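Local coordinates for protein cytosol aminopeptidase (PDB 3KZW) that probably removes amino acids one by one from the N-termini of peptides, acting as a metal-dependent leucyl aminopeptidase, at residues D222-F227 with V234-Y239; V264-N269 with N312-I317; A276-V281 with Q510-Q515. All coordinates share one frame; numbering follows the deposited sequence.

Overall arrangement
All three contacts belong to the part of the fold where helices pack on the mixed sheet of the catalytic domain. Interaction 1 closes first along the chain. Interactions 2 and 3 follow and interleave, since strand 278-285 opens interaction 3 before helix 308-322 has completed interaction 2. The centres of interactions 1 and 2 lie about 11 Å apart, as do those of 2 and 3, whereas 1 and 3 are about 21 Å apart and do not touch. Strands 233-237 and 262-269 are sheet neighbours. Interaction 2 touches both others: I223 CG2 packs on I266 CD1, and I316 on L280 and L512, consistent with one apolar layer between sheet and helices.

Interaction 1: residues D222-F227 with V234-Y239; sequences DIVNHF and VDVKDY
Helix 222-226 runs nearly antiparallel to strand 234-237, at 161° with 8.6 Å between the axes, and V224 and V234 are the residues whose CA atoms come nearest. V234 fills the centre of the contact with both its methyls. V234 CG1 meets V224 CG2 at 3.8 Å and I223 CG2 at 4.0 Å, while V234 CG2 lies 3.8 Å from F227 CD2 and also packs against F227 CB, approaching the ring obliquely. A beta-branched valine suits this place because it favours extended backbone and offers two blunt methyls to different neighbours. After helix 216-226 the chain reverses through a short loop and returns as strand 233-237, which the helix covers; the strand pairs with strand 262-269 in the sheet of the alpha/beta catalytic domain. With V224 CG1 anti to the backbone N (chi1 171°), V224 CG2 is left anti to the carbonyl carbon and reaches V236 CG2 at 3.6 Å, spanning the two strand residues that face the helix. F227, just past the helix, is held from several directions. I223 CG2 lies in plane at its ring edge, and H226 CD2 sits over the centre of one face, 3.6 Å above it. H226 NE2 is in turn hydrogen-bonded to E318 OE1 of helix 308-322.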
loop_
_atom_site.group_PDB
_atom_site.type_symbol
_atom_site.label_atom_id
_atom_site.label_comp_id
_atom_site.label_asym_id
_atom_site.label_seq_id
_atom_site.Cartn_x
_atom_site.Cartn_y
_atom_site.Cartn_z
ATOM N N ASP A 222 9.701 37.628 16.412
ATOM C CA ASP A 222 9.812 37.197 17.806
ATOM C C ASP A 222 11.264 37.155 18.278
ATOM O O ASP A 222 11.553 37.492 19.427
ATOM C CB ASP A 222 9.149 35.830 18.013
ATOM C CG ASP A 222 7.628 35.911 18.097
ATOM O OD1 ASP A 222 7.049 37.000 17.851
ATOM O OD2 ASP A 222 7.005 34.870 18.407
ATOM N N ILE A 223 12.165 36.744 17.388
ATOM C CA ILE A 223 13.597 36.695 17.687
ATOM C C ILE A 223 14.163 38.111 17.869
ATOM O O ILE A 223 14.940 38.357 18.795
ATOM C CB ILE A 223 14.383 35.895 16.612
ATOM C CG1 ILE A 223 13.970 34.423 16.638
ATOM C CG2 ILE A 223 15.890 36.000 16.834
ATOM C CD1 ILE A 223 14.280 33.659 15.358
ATOM N N VAL A 224 13.753 39.032 16.995
ATOM C CA VAL A 224 14.134 40.443 17.100
ATOM C C VAL A 224 13.709 41.022 18.451
ATOM O O VAL A 224 14.527 41.604 19.166
ATOM C CB VAL A 224 13.536 41.293 15.945
ATOM C CG1 VAL A 224 13.744 42.784 16.186
ATOM C CG2 VAL A 224 14.141 40.894 14.619
ATOM N N ASN A 225 12.435 40.841 18.797
ATOM C CA ASN A 225 11.877 41.371 20.041
ATOM C C ASN A 225 12.498 40.764 21.297
ATOM O O ASN A 225 12.645 41.449 22.311
ATOM C CB ASN A 225 10.354 41.208 20.069
ATOM C CG ASN A 225 9.646 42.113 19.068
ATOM O OD1 ASN A 225 10.135 43.194 18.729
ATOM N ND2 ASN A 225 8.480 41.675 18.599
ATOM N N HIS A 226 12.865 39.486 21.219
ATOM C CA HIS A 226 13.470 38.789 22.348
ATOM C C HIS A 226 14.862 39.323 22.682
ATOM O O HIS A 226 15.183 39.527 23.852
ATOM C CB HIS A 226 13.525 37.282 22.098
ATOM C CG HIS A 226 14.210 36.521 23.188
ATOM N ND1 HIS A 226 13.591 36.205 24.377
ATOM C CD2 HIS A 226 15.468 36.027 23.276
ATOM C CE1 HIS A 226 14.436 35.544 25.149
ATOM N NE2 HIS A 226 15.581 35.423 24.504
ATOM N N PHE A 227 15.678 39.545 21.653
ATOM C CA PHE A 227 17.050 40.017 21.837
ATOM C C PHE A 227 17.189 41.539 21.768
ATOM O O PHE A 227 18.308 42.063 21.737
ATOM C CB PHE A 227 17.979 39.372 20.802
ATOM C CG PHE A 227 18.211 37.903 21.017
ATOM C CD1 PHE A 227 18.859 37.442 22.160
ATOM C CD2 PHE A 227 17.804 36.980 20.060
ATOM C CE1 PHE A 227 19.084 36.085 22.354
ATOM C CE2 PHE A 227 18.024 35.618 20.244
ATOM C CZ PHE A 227 18.666 35.170 21.395
ATOM N N VAL A 234 20.413 41.153 15.929
ATOM C CA VAL A 234 19.591 40.353 15.022
ATOM C C VAL A 234 19.318 41.114 13.727
ATOM O O VAL A 234 18.850 42.255 13.757
ATOM C CB VAL A 234 18.247 39.926 15.675
ATOM C CG1 VAL A 234 17.437 39.047 14.727
ATOM C CG2 VAL A 234 18.486 39.195 16.990
ATOM N N ASP A 235 19.628 40.477 12.598
ATOM C CA ASP A 235 19.320 41.019 11.278
ATOM C C ASP A 235 18.343 40.107 10.550
ATOM O O ASP A 235 18.551 38.896 10.481
ATOM C CB ASP A 235 20.592 41.196 10.444
ATOM C CG ASP A 235 20.316 41.802 9.072
ATOM O OD1 ASP A 235 20.060 43.026 8.998
ATOM O OD2 ASP A 235 20.361 41.055 8.067
ATOM N N VAL A 236 17.278 40.696 10.012
ATOM C CA VAL A 236 16.258 39.945 9.283
ATOM C C VAL A 236 16.261 40.320 7.805
ATOM O O VAL A 236 16.175 41.496 7.443
ATOM C CB VAL A 236 14.841 40.133 9.891
ATOM C CG1 VAL A 236 13.780 39.448 9.031
ATOM C CG2 VAL A 236 14.794 39.588 11.304
ATOM N N LYS A 237 16.365 39.298 6.964
ATOM C CA LYS A 237 16.380 39.458 5.522
ATOM C C LYS A 237 15.009 39.062 4.973
ATOM O O LYS A 237 14.656 37.878 4.978
ATOM C CB LYS A 237 17.479 38.569 4.939
ATOM C CG LYS A 237 18.137 39.102 3.690
ATOM C CD LYS A 237 19.544 38.532 3.525
ATOM C CE LYS A 237 20.553 39.274 4.392
ATOM N NZ LYS A 237 21.932 38.803 4.136
ATOM N N ASP A 238 14.235 40.049 4.521
ATOM C CA ASP A 238 12.880 39.789 4.025
ATOM C C ASP A 238 12.875 39.181 2.620
ATOM O O ASP A 238 13.925 39.048 1.991
ATOM C CB ASP A 238 11.981 41.038 4.126
ATOM C CG ASP A 238 12.328 42.122 3.106
ATOM O OD1 ASP A 238 13.272 41.953 2.307
ATOM O OD2 ASP A 238 11.637 43.163 3.104
ATOM N N TYR A 239 11.689 38.815 2.140
ATOM C CA TYR A 239 11.543 38.045 0.901
ATOM C C TYR A 239 12.184 38.678 -0.339
ATOM O O TYR A 239 12.906 38.001 -1.069
ATOM C CB TYR A 239 10.066 37.705 0.642
ATOM C CG TYR A 239 9.833 36.767 -0.525
ATOM C CD1 TYR A 239 10.504 35.546 -0.612
ATOM C CD2 TYR A 239 8.927 37.092 -1.533
ATOM C CE1 TYR A 239 10.292 34.681 -1.682
ATOM C CE2 TYR A 239 8.705 36.233 -2.605
ATOM C CZ TYR A 239 9.391 35.030 -2.672
ATOM O OH TYR A 239 9.177 34.174 -3.726
#

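Interaction 2: residues V264-N269 with N312-I317; sequences VTITYN and NVVGII
The aromatic ring of Y268 presents neither of its faces nor an edge to I317; the touch is made by the root of the side chain, Y268 CB lying 4.4 Å from I317 CG2. With CG anti to the backbone N (chi1 165°) the ring is carried away from the isoleucine, and its OH hydrogen-bonds L325 O. Tyrosine fits such a place because its stem can join an apolar layer while its hydroxyl finds a polar partner farther out. The larger part of the contact is aliphatic. I266 and I317 overlap obliquely: I266 CG2 is 3.8 Å from I317 CD1 and 3.9 Å from I317 CG2, so one methyl of the strand residue meets both branches of the helix residue. The other arm of I266 ends in CD1, which comes to 4.2 Å from V314 CG2, the two side chains crossing at about a right angle. Isoleucine suits I266 because its branches of unequal length meet two helix residues at once; V314 and I317 answer with blunt methyls. All four touching residues are buried, and no hydrogen bond links the segments. The 18° between strand 264-269 and helix 312-317 follows from strand 262-269 lying antiparallel to 328-338 in the mixed sheet; helix 308-322 forms the beta-alpha-beta crossover that joins the parallel strands 278-285 and 328-338.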
loop_
_atom_site.group_PDB
_atom_site.type_symbol
_atom_site.label_atom_id
_atom_site.label_comp_id
_atom_site.label_asym_id
_atom_site.label_seq_id
_atom_site.Cartn_x
_atom_site.Cartn_y
_atom_site.Cartn_z
ATOM N N VAL A 264 17.344 34.807 9.023
ATOM C CA VAL A 264 17.655 35.488 10.276
ATOM C C VAL A 264 19.129 35.302 10.629
ATOM O O VAL A 264 19.609 34.173 10.746
ATOM C CB VAL A 264 16.756 34.991 11.439
ATOM C CG1 VAL A 264 17.018 35.790 12.708
ATOM C CG2 VAL A 264 15.288 35.081 11.056
ATOM N N THR A 265 19.838 36.418 10.779
ATOM C CA THR A 265 21.237 36.405 11.199
ATOM C C THR A 265 21.334 36.893 12.640
ATOM O O THR A 265 20.842 37.972 12.975
ATOM C CB THR A 265 22.128 37.277 10.280
ATOM O OG1 THR A 265 21.850 36.971 8.909
ATOM C CG2 THR A 265 23.598 37.022 10.552
ATOM N N ILE A 266 21.959 36.080 13.486
ATOM C CA ILE A 266 22.117 36.386 14.904
ATOM C C ILE A 266 23.601 36.425 15.253
ATOM O O ILE A 266 24.298 35.422 15.119
ATOM C CB ILE A 266 21.408 35.326 15.786
ATOM C CG1 ILE A 266 19.922 35.230 15.434
ATOM C CG2 ILE A 266 21.581 35.646 17.265
ATOM C CD1 ILE A 266 19.246 33.969 15.942
ATOM N N THR A 267 24.086 37.582 15.694
ATOM C CA THR A 267 25.493 37.712 16.081
ATOM C C THR A 267 25.662 37.976 17.574
ATOM O O THR A 267 24.951 38.796 18.159
ATOM C CB THR A 267 26.240 38.798 15.267
ATOM O OG1 THR A 267 25.540 40.041 15.366
ATOM C CG2 THR A 267 26.353 38.401 13.802
ATOM N N TYR A 268 26.604 37.260 18.181
ATOM C CA TYR A 268 26.979 37.474 19.570
ATOM C C TYR A 268 28.499 37.516 19.678
ATOM O O TYR A 268 29.172 36.527 19.392
ATOM C CB TYR A 268 26.394 36.378 20.466
ATOM C CG TYR A 268 27.011 36.299 21.847
ATOM C CD1 TYR A 268 26.716 37.250 22.823
ATOM C CD2 TYR A 268 27.891 35.271 22.177
ATOM C CE1 TYR A 268 27.286 37.179 24.094
ATOM C CE2 TYR A 268 28.465 35.190 23.442
ATOM C CZ TYR A 268 28.157 36.145 24.396
ATOM O OH TYR A 268 28.723 36.068 25.649
ATOM N N ASN A 269 29.029 38.669 20.080
ATOM C CA ASN A 269 30.467 38.845 20.238
ATOM C C ASN A 269 30.872 38.831 21.710
ATOM O O ASN A 269 30.952 39.876 22.360
ATOM C CB ASN A 269 30.934 40.126 19.534
ATOM C CG ASN A 269 30.751 40.060 18.024
ATOM O OD1 ASN A 269 31.383 39.252 17.344
ATOM N ND2 ASN A 269 29.883 40.915 17.494
ATOM N N ASN A 312 16.462 25.526 18.487
ATOM C CA ASN A 312 17.560 25.102 19.351
ATOM C C ASN A 312 18.831 25.950 19.196
ATOM O O ASN A 312 19.585 26.117 20.157
ATOM C CB ASN A 312 17.852 23.607 19.162
ATOM C CG ASN A 312 16.721 22.717 19.676
ATOM O OD1 ASN A 312 15.679 23.204 20.121
ATOM N ND2 ASN A 312 16.927 21.407 19.616
ATOM N N VAL A 313 19.055 26.483 17.995
ATOM C CA VAL A 313 20.149 27.431 17.758
ATOM C C VAL A 313 19.909 28.713 18.557
ATOM O O VAL A 313 20.820 29.222 19.208
ATOM C CB VAL A 313 20.342 27.739 16.246
ATOM C CG1 VAL A 313 21.260 28.940 16.034
ATOM C CG2 VAL A 313 20.901 26.522 15.519
ATOM N N VAL A 314 18.675 29.215 18.511
ATOM C CA VAL A 314 18.267 30.382 19.296
ATOM C C VAL A 314 18.494 30.123 20.788
ATOM O O VAL A 314 18.990 30.993 21.502
ATOM C CB VAL A 314 16.785 30.777 19.023
ATOM C CG1 VAL A 314 16.335 31.905 19.945
ATOM C CG2 VAL A 314 16.599 31.189 17.573
ATOM N N GLY A 315 18.149 28.918 21.239
ATOM C CA GLY A 315 18.356 28.510 22.627
ATOM C C GLY A 315 19.816 28.503 23.039
ATOM O O GLY A 315 20.163 28.985 24.119
ATOM N N ILE A 316 20.668 27.960 22.169
ATOM C CA ILE A 316 22.116 27.901 22.408
ATOM C C ILE A 316 22.716 29.303 22.549
ATOM O O ILE A 316 23.493 29.562 23.472
ATOM C CB ILE A 316 22.854 27.090 21.305
ATOM C CG1 ILE A 316 22.470 25.609 21.383
ATOM C CG2 ILE A 316 24.361 27.231 21.440
ATOM C CD1 ILE A 316 22.745 24.819 20.110
ATOM N N ILE A 317 22.339 30.203 21.641
ATOM C CA ILE A 317 22.815 31.588 21.674
ATOM C C ILE A 317 22.273 32.326 22.907
ATOM O O ILE A 317 22.993 33.110 23.534
ATOM C CB ILE A 317 22.481 32.334 20.357
ATOM C CG1 ILE A 317 23.235 31.690 19.186
ATOM C CG2 ILE A 317 22.832 33.818 20.458
ATOM C CD1 ILE A 317 22.710 32.056 17.808
#

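Interaction 3: residues A276-V281 with Q510-Q515; sequences APIALV and QWLKQQ
I278 and W511 reach for each other from opposite directions, and L512 slides past the same isoleucine in the reverse sense, so that the end of one strand side chain is received by two successive residues of the C-terminal helix. The tip methyl does most of the touching. I278 CD1 is 3.7 Å from W511 CZ3 and 3.9 Å from W511 CH2, meeting the six-membered part of the indole at an oblique angle, and the same CD1 lies 3.7 Å from L512 CD2. The gamma branch adds a looser touch, with I278 CG2 4.2 Å from W511 CZ3. Isoleucine suits the strand position: its beta branch is at ease in extended backbone, and its longer arm stretches from the sheet toward the helix. On the other side, W511 has CG anti to the backbone N (chi1 179°), whereas L512 has CG beside it (chi1 -74°); the two consecutive residues thereby send their side chains along different paths to the same methyl. The indole also packs against M388 of strand 386-391 and against I420 and I423 of helix 414-426, so a broad flat residue serves several elements at once. A type I turn runs from L512 to Q515, closed by a weak bond from Q515 N to L512 O; just before it Q514 N hydrogen-bonds W511 O at 3.1 Å, and Q515 CG borders the contact. K513 makes a salt bridge with E192 on helix 188-208. Between strand and helix there is no hydrogen bond and no charge pair: across this contact the helix is held to the strand by burial of hydrocarbon and indole, which depends on shape rather than on bond direction.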
loop_
_atom_site.group_PDB
_atom_site.type_symbol
_atom_site.label_atom_id
_atom_site.label_comp_id
_atom_site.label_asym_id
_atom_site.label_seq_id
_atom_site.Cartn_x
_atom_site.Cartn_y
_atom_site.Cartn_z
ATOM N N ALA A 276 37.606 34.934 14.435
ATOM C CA ALA A 276 36.721 34.026 13.707
ATOM C C ALA A 276 35.609 33.443 14.584
ATOM O O ALA A 276 35.887 32.790 15.597
ATOM C CB ALA A 276 37.539 32.909 13.075
ATOM N N PRO A 277 34.342 33.681 14.193
ATOM C CA PRO A 277 33.200 33.223 14.977
ATOM C C PRO A 277 32.901 31.737 14.788
ATOM O O PRO A 277 33.460 31.094 13.901
ATOM C CB PRO A 277 32.047 34.071 14.431
ATOM C CG PRO A 277 32.414 34.335 13.022
ATOM C CD PRO A 277 33.921 34.406 12.978
ATOM N N ILE A 278 32.036 31.203 15.644
ATOM C CA ILE A 278 31.501 29.860 15.476
ATOM C C ILE A 278 30.145 29.986 14.787
ATOM O O ILE A 278 29.257 30.691 15.274
ATOM C CB ILE A 278 31.375 29.128 16.830
ATOM C CG1 ILE A 278 32.766 28.877 17.419
ATOM C CG2 ILE A 278 30.620 27.812 16.672
ATOM C CD1 ILE A 278 32.774 28.611 18.908
ATOM N N ALA A 279 30.001 29.323 13.643
ATOM C CA ALA A 279 28.760 29.370 12.873
ATOM C C ALA A 279 27.795 28.289 13.324
ATOM O O ALA A 279 28.133 27.108 13.329
ATOM C CB ALA A 279 29.039 29.243 11.386
ATOM N N LEU A 280 26.595 28.711 13.711
ATOM C CA LEU A 280 25.524 27.791 14.063
ATOM C C LEU A 280 24.348 27.979 13.110
ATOM O O LEU A 280 23.681 29.015 13.124
ATOM C CB LEU A 280 25.090 27.984 15.519
ATOM C CG LEU A 280 26.143 27.828 16.623
ATOM C CD1 LEU A 280 25.539 28.189 17.971
ATOM C CD2 LEU A 280 26.734 26.423 16.667
ATOM N N VAL A 281 24.114 26.971 12.273
ATOM C CA VAL A 281 23.079 27.025 11.241
ATOM C C VAL A 281 21.872 26.179 11.644
ATOM O O VAL A 281 22.022 25.041 12.085
ATOM C CB VAL A 281 23.633 26.560 9.872
ATOM C CG1 VAL A 281 22.567 26.652 8.787
ATOM C CG2 VAL A 281 24.854 27.382 9.486
ATOM N N GLN A 510 27.841 23.144 26.701
ATOM C CA GLN A 510 28.977 22.563 27.407
ATOM C C GLN A 510 30.265 22.670 26.583
ATOM O O GLN A 510 31.329 22.968 27.127
ATOM C CB GLN A 510 28.683 21.105 27.780
ATOM C CG GLN A 510 29.742 20.430 28.650
ATOM C CD GLN A 510 29.993 21.160 29.955
ATOM O OE1 GLN A 510 31.138 21.469 30.287
ATOM N NE2 GLN A 510 28.923 21.445 30.700
ATOM N N TRP A 511 30.149 22.434 25.277
ATOM C CA TRP A 511 31.271 22.559 24.352
ATOM C C TRP A 511 31.746 24.006 24.233
ATOM O O TRP A 511 32.951 24.269 24.189
ATOM C CB TRP A 511 30.901 22.005 22.973
ATOM C CG TRP A 511 32.013 22.119 21.972
ATOM C CD1 TRP A 511 33.090 21.290 21.844
ATOM C CD2 TRP A 511 32.162 23.129 20.967
ATOM N NE1 TRP A 511 33.897 21.717 20.818
ATOM C CE2 TRP A 511 33.353 22.845 20.264
ATOM C CE3 TRP A 511 31.403 24.247 20.591
ATOM C CZ2 TRP A 511 33.808 23.639 19.202
ATOM C CZ3 TRP A 511 31.856 25.038 19.535
ATOM C CH2 TRP A 511 33.049 24.728 18.855
ATOM N N LEU A 512 30.793 24.935 24.183
ATOM C CA LEU A 512 31.096 26.366 24.113
ATOM C C LEU A 512 31.796 26.868 25.371
ATOM O O LEU A 512 32.622 27.778 25.302
ATOM C CB LEU A 512 29.825 27.184 23.867
ATOM C CG LEU A 512 29.196 27.165 22.472
ATOM C CD1 LEU A 512 27.877 27.914 22.499
ATOM C CD2 LEU A 512 30.127 27.755 21.418
ATOM N N LYS A 513 31.459 26.272 26.512
ATOM C CA LYS A 513 32.090 26.603 27.791
ATOM C C LYS A 513 33.575 26.251 27.822
ATOM O O LYS A 513 34.322 26.779 28.645
ATOM C CB LYS A 513 31.373 25.890 28.941
ATOM C CG LYS A 513 30.081 26.560 29.400
ATOM C CD LYS A 513 29.368 25.741 30.477
ATOM C CE LYS A 513 30.126 25.761 31.802
ATOM N NZ LYS A 513 29.470 24.906 32.833
ATOM N N GLN A 514 33.995 25.367 26.919
ATOM C CA GLN A 514 35.366 24.864 26.894
ATOM C C GLN A 514 36.253 25.516 25.825
ATOM O O GLN A 514 37.357 25.033 25.552
ATOM C CB GLN A 514 35.359 23.343 26.734
ATOM C CG GLN A 514 34.732 22.601 27.912
ATOM C CD GLN A 514 34.580 21.107 27.665
ATOM O OE1 GLN A 514 35.153 20.553 26.721
ATOM N NE2 GLN A 514 33.806 20.444 28.521
ATOM N N GLN A 515 35.780 26.616 25.240
ATOM C CA GLN A 515 36.525 27.310 24.186
ATOM C C GLN A 515 37.364 28.479 24.717
ATOM O O GLN A 515 36.834 29.489 25.192
ATOM C CB GLN A 515 35.585 27.778 23.072
ATOM C CG GLN A 515 34.762 26.661 22.429
ATOM C CD GLN A 515 35.611 25.494 21.950
ATOM O OE1 GLN A 515 35.487 24.375 22.453
ATOM N NE2 GLN A 515 36.485 25.753 20.980
#